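Local coordinates for protein Bd3459 (Bdellovibrio bacteriovorus, PDB 5CEC) that probably acts as a serine-type D-Ala-D-Ala peptidase of the S13 family, a predatory endopeptidase that is bound by the ankyrin-repeat immunity protein Bd3460, at residues A[93-98]-A[105-110]. The protein carries 1 engineered substitution. Residues are numbered along the deposited sequence; the frame is centred on the assembly and turned at random.
Sequences KLHVTP and DIHIEG
Lys93–Thr97 and Asp105–Glu109 run antiparallel, their axes 4.6 Å apart, as the two arms of a beta hairpin in which Lys93–Glu109, His95–His107 and Thr97–Asp105 are hydrogen-bonded pairs and Leu94–Ile108 and Val96–Ile106 non-hydrogen-bonded ones. Each hydrogen-bonded pair is closed by two N-H...O bonds; at the middle one His95 N reaches His107 O at 2.9 Å with 172° at the hydrogen. On the face of Lys93, His95, Thr97, Asp105, His107 and Glu109, His95 NE2 donates to Glu109 OE1 at 2.7 Å, diagonally across the strands; the acceptor lies in the ring plane and uses its anti lone pair, and ring and carboxylate are nearly coplanar (13°). Glu109 gets there with CG anti to its backbone N (chi1 173°) and an extended chain, which runs beside Lys93, whose CD lies 3.6 Å from Glu109 OE1. The His95 and His107 rings meet obliquely, CD2 to CD2 at 4.0 Å; Phe224 stacks on His107 and also meets His95, while His107 ND1 is hydrogen-bonded to Thr140 OG1. The face of Leu94, Val96, Ile106 and Ile108 is apolar: Ile106 CG2 sits 3.8 Å from Leu94 CG, and Leu124 and Leu128 of helix 118-130 pack on Leu94. Strands 135-141 and 231-236 flank the hairpin, placing it inside a mixed sheet. The in-plane bond should hold the His95 ring's rotation and set which edge faces Glu109, whose carboxylate would probably favour a protonated imidazole; a sulfate ion, probably from the crystallisation liquor, lies about 3 Å from the His95 side chain and may add to this in the crystal.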
ATOM      1  N   LYS A  93      23.461  14.033   8.639  1.00 17.18           N
ATOM      2  CA  LYS A  93      24.299  14.876   9.472  1.00 18.51           C
ATOM      3  C   LYS A  93      24.134  16.340   9.097  1.00 16.98           C
ATOM      4  O   LYS A  93      24.038  16.699   7.926  1.00 19.13           O
ATOM      5  CB  LYS A  93      25.756  14.425   9.350  1.00 20.93           C
ATOM      6  CG  LYS A  93      25.983  13.042   9.926  1.00 24.59           C
ATOM      7  CD  LYS A  93      27.424  12.582   9.722  1.00 31.57           C
ATOM      8  CE  LYS A  93      27.744  11.406  10.639  1.00 37.30           C
ATOM      9  NZ  LYS A  93      29.188  11.059  10.619  1.00 41.91           N
ATOM     10  N   LEU A  94      24.015  17.183  10.104  1.00 17.00           N
ATOM     11  CA  LEU A  94      23.955  18.617   9.912  1.00 17.24           C
ATOM     12  C   LEU A  94      25.237  19.177  10.521  1.00 17.64           C
ATOM     13  O   LEU A  94      25.524  18.978  11.699  1.00 21.21           O
ATOM     14  CB  LEU A  94      22.742  19.188  10.614  1.00 18.81           C
ATOM     15  CG  LEU A  94      21.441  19.235   9.805  1.00 21.87           C
ATOM     16  CD1 LEU A  94      20.924  17.857   9.529  1.00 22.02           C
ATOM     17  CD2 LEU A  94      20.431  20.069  10.576  1.00 23.62           C
ATOM     18  N   HIS A  95      25.965  19.924   9.730  1.00 17.56           N
ATOM     19  CA  HIS A  95      27.179  20.595  10.163  1.00 18.30           C
ATOM     20  C   HIS A  95      26.813  22.040  10.426  1.00 18.62           C
ATOM     21  O   HIS A  95      26.473  22.746   9.493  1.00 20.07           O
ATOM     22  CB  HIS A  95      28.236  20.456   9.077  1.00 19.49           C
ATOM     23  CG  HIS A  95      28.590  19.037   8.785  1.00 20.58           C
ATOM     24  ND1 HIS A  95      29.620  18.405   9.441  1.00 22.52           N
ATOM     25  CD2 HIS A  95      28.043  18.110   7.958  1.00 21.30           C
ATOM     26  CE1 HIS A  95      29.725  17.164   9.002  1.00 23.69           C
ATOM     27  NE2 HIS A  95      28.778  16.955   8.104  1.00 23.35           N
ATOM     28  N   VAL A  96      26.808  22.426  11.702  1.00 18.21           N
ATOM     29  CA  VAL A  96      26.192  23.675  12.161  1.00 19.69           C
ATOM     30  C   VAL A  96      27.256  24.639  12.642  1.00 19.99           C
ATOM     31  O   VAL A  96      28.011  24.294  13.573  1.00 21.73           O
ATOM     32  CB  VAL A  96      25.182  23.415  13.300  1.00 19.96           C
ATOM     33  CG1 VAL A  96      24.510  24.707  13.726  1.00 20.90           C
ATOM     34  CG2 VAL A  96      24.146  22.372  12.868  1.00 20.19           C
ATOM     35  N   THR A  97      27.292  25.843  12.075  1.00 20.07           N
ATOM     36  CA  THR A  97      28.283  26.853  12.466  1.00 21.72           C
ATOM     37  C   THR A  97      27.589  28.176  12.803  1.00 22.38           C
ATOM     38  O   THR A  97      26.805  28.671  11.980  1.00 24.06           O
ATOM     39  CB  THR A  97      29.260  27.129  11.300  1.00 24.82           C
ATOM     40  OG1 THR A  97      29.816  25.892  10.835  1.00 25.56           O
ATOM     41  CG2 THR A  97      30.399  28.047  11.761  1.00 25.39           C
ATOM     42  N   PRO A  98      27.871  28.751  13.988  1.00 23.42           N
ATOM     43  CA  PRO A  98      27.263  30.060  14.290  1.00 25.09           C
ATOM     44  C   PRO A  98      27.831  31.168  13.398  1.00 26.31           C
ATOM     45  O   PRO A  98      28.981  31.084  12.985  1.00 28.94           O
ATOM     46  CB  PRO A  98      27.602  30.294  15.760  1.00 26.80           C
ATOM     47  CG  PRO A  98      28.677  29.345  16.086  1.00 27.52           C
ATOM     48  CD  PRO A  98      28.754  28.267  15.066  1.00 24.78           C
ATOM     49  N   ASP A 105      25.005  28.845   9.878  1.00 20.54           N
ATOM     50  CA  ASP A 105      25.182  28.160   8.600  1.00 21.34           C
ATOM     51  C   ASP A 105      25.035  26.676   8.839  1.00 20.36           C
ATOM     52  O   ASP A 105      25.545  26.150   9.845  1.00 21.55           O
ATOM     53  CB  ASP A 105      26.562  28.426   7.992  1.00 23.78           C
ATOM     54  CG  ASP A 105      26.718  29.836   7.458  1.00 26.56           C
ATOM     55  OD1 ASP A 105      25.708  30.524   7.170  1.00 27.12           O
ATOM     56  OD2 ASP A 105      27.892  30.248   7.320  1.00 32.08           O
ATOM     57  N   ILE A 106      24.348  25.988   7.925  1.00 19.49           N
ATOM     58  CA  ILE A 106      24.122  24.561   8.071  1.00 19.45           C
ATOM     59  C   ILE A 106      24.397  23.866   6.765  1.00 18.54           C
ATOM     60  O   ILE A 106      23.824  24.224   5.743  1.00 19.77           O
ATOM     61  CB  ILE A 106      22.714  24.219   8.545  1.00 19.69           C
ATOM     62  CG1 ILE A 106      22.459  24.866   9.912  1.00 21.04           C
ATOM     63  CG2 ILE A 106      22.531  22.701   8.638  1.00 20.04           C
ATOM     64  CD1 ILE A 106      21.105  24.558  10.505  1.00 22.83           C
ATOM     65  N   HIS A 107      25.246  22.845   6.804  1.00 18.57           N
ATOM     66  CA  HIS A 107      25.441  21.962   5.660  1.00 18.07           C
ATOM     67  C   HIS A 107      24.837  20.603   5.970  1.00 17.35           C
ATOM     68  O   HIS A 107      25.185  20.002   6.983  1.00 18.27           O
ATOM     69  CB  HIS A 107      26.913  21.766   5.306  1.00 19.52           C
ATOM     70  CG  HIS A 107      27.146  20.752   4.222  1.00 20.10           C
ATOM     71  ND1 HIS A 107      26.873  21.003   2.894  1.00 20.29           N
ATOM     72  CD2 HIS A 107      27.612  19.481   4.274  1.00 20.11           C
ATOM     73  CE1 HIS A 107      27.207  19.945   2.176  1.00 20.03           C
ATOM     74  NE2 HIS A 107      27.631  19.003   2.988  1.00 20.81           N
ATOM     75  N   ILE A 108      23.931  20.120   5.120  1.00 17.67           N
ATOM     76  CA  ILE A 108      23.351  18.781   5.257  1.00 17.21           C
ATOM     77  C   ILE A 108      24.174  17.739   4.483  1.00 16.93           C
ATOM     78  O   ILE A 108      24.280  17.791   3.256  1.00 18.33           O
ATOM     79  CB  ILE A 108      21.892  18.730   4.795  1.00 17.62           C
ATOM     80  CG1 ILE A 108      21.022  19.726   5.591  1.00 18.36           C
ATOM     81  CG2 ILE A 108      21.353  17.322   4.955  1.00 18.27           C
ATOM     82  CD1 ILE A 108      19.612  19.871   5.066  1.00 20.16           C
ATOM     83  N   GLU A 109      24.799  16.840   5.226  1.00 17.15           N
ATOM     84  CA  GLU A 109      25.492  15.696   4.697  1.00 17.68           C
ATOM     85  C   GLU A 109      24.479  14.566   4.690  1.00 17.03           C
ATOM     86  O   GLU A 109      24.125  14.011   5.740  1.00 17.71           O
ATOM     87  CB  GLU A 109      26.726  15.389   5.569  1.00 18.50           C
ATOM     88  CG  GLU A 109      27.427  14.086   5.195  1.00 20.26           C
ATOM     89  CD  GLU A 109      28.597  13.741   6.106  1.00 22.47           C
ATOM     90  OE1 GLU A 109      28.882  14.502   7.050  1.00 26.33           O
ATOM     91  OE2 GLU A 109      29.223  12.676   5.898  1.00 27.59           O
ATOM     92  N   GLY A 110      23.953  14.261   3.503  1.00 16.40           N
ATOM     93  CA  GLY A 110      22.851  13.323   3.425  1.00 16.83           C
ATOM     94  C   GLY A 110      23.219  11.877   3.695  1.00 16.50           C
ATOM     95  O   GLY A 110      24.380  11.491   3.633  1.00 18.70           O
TER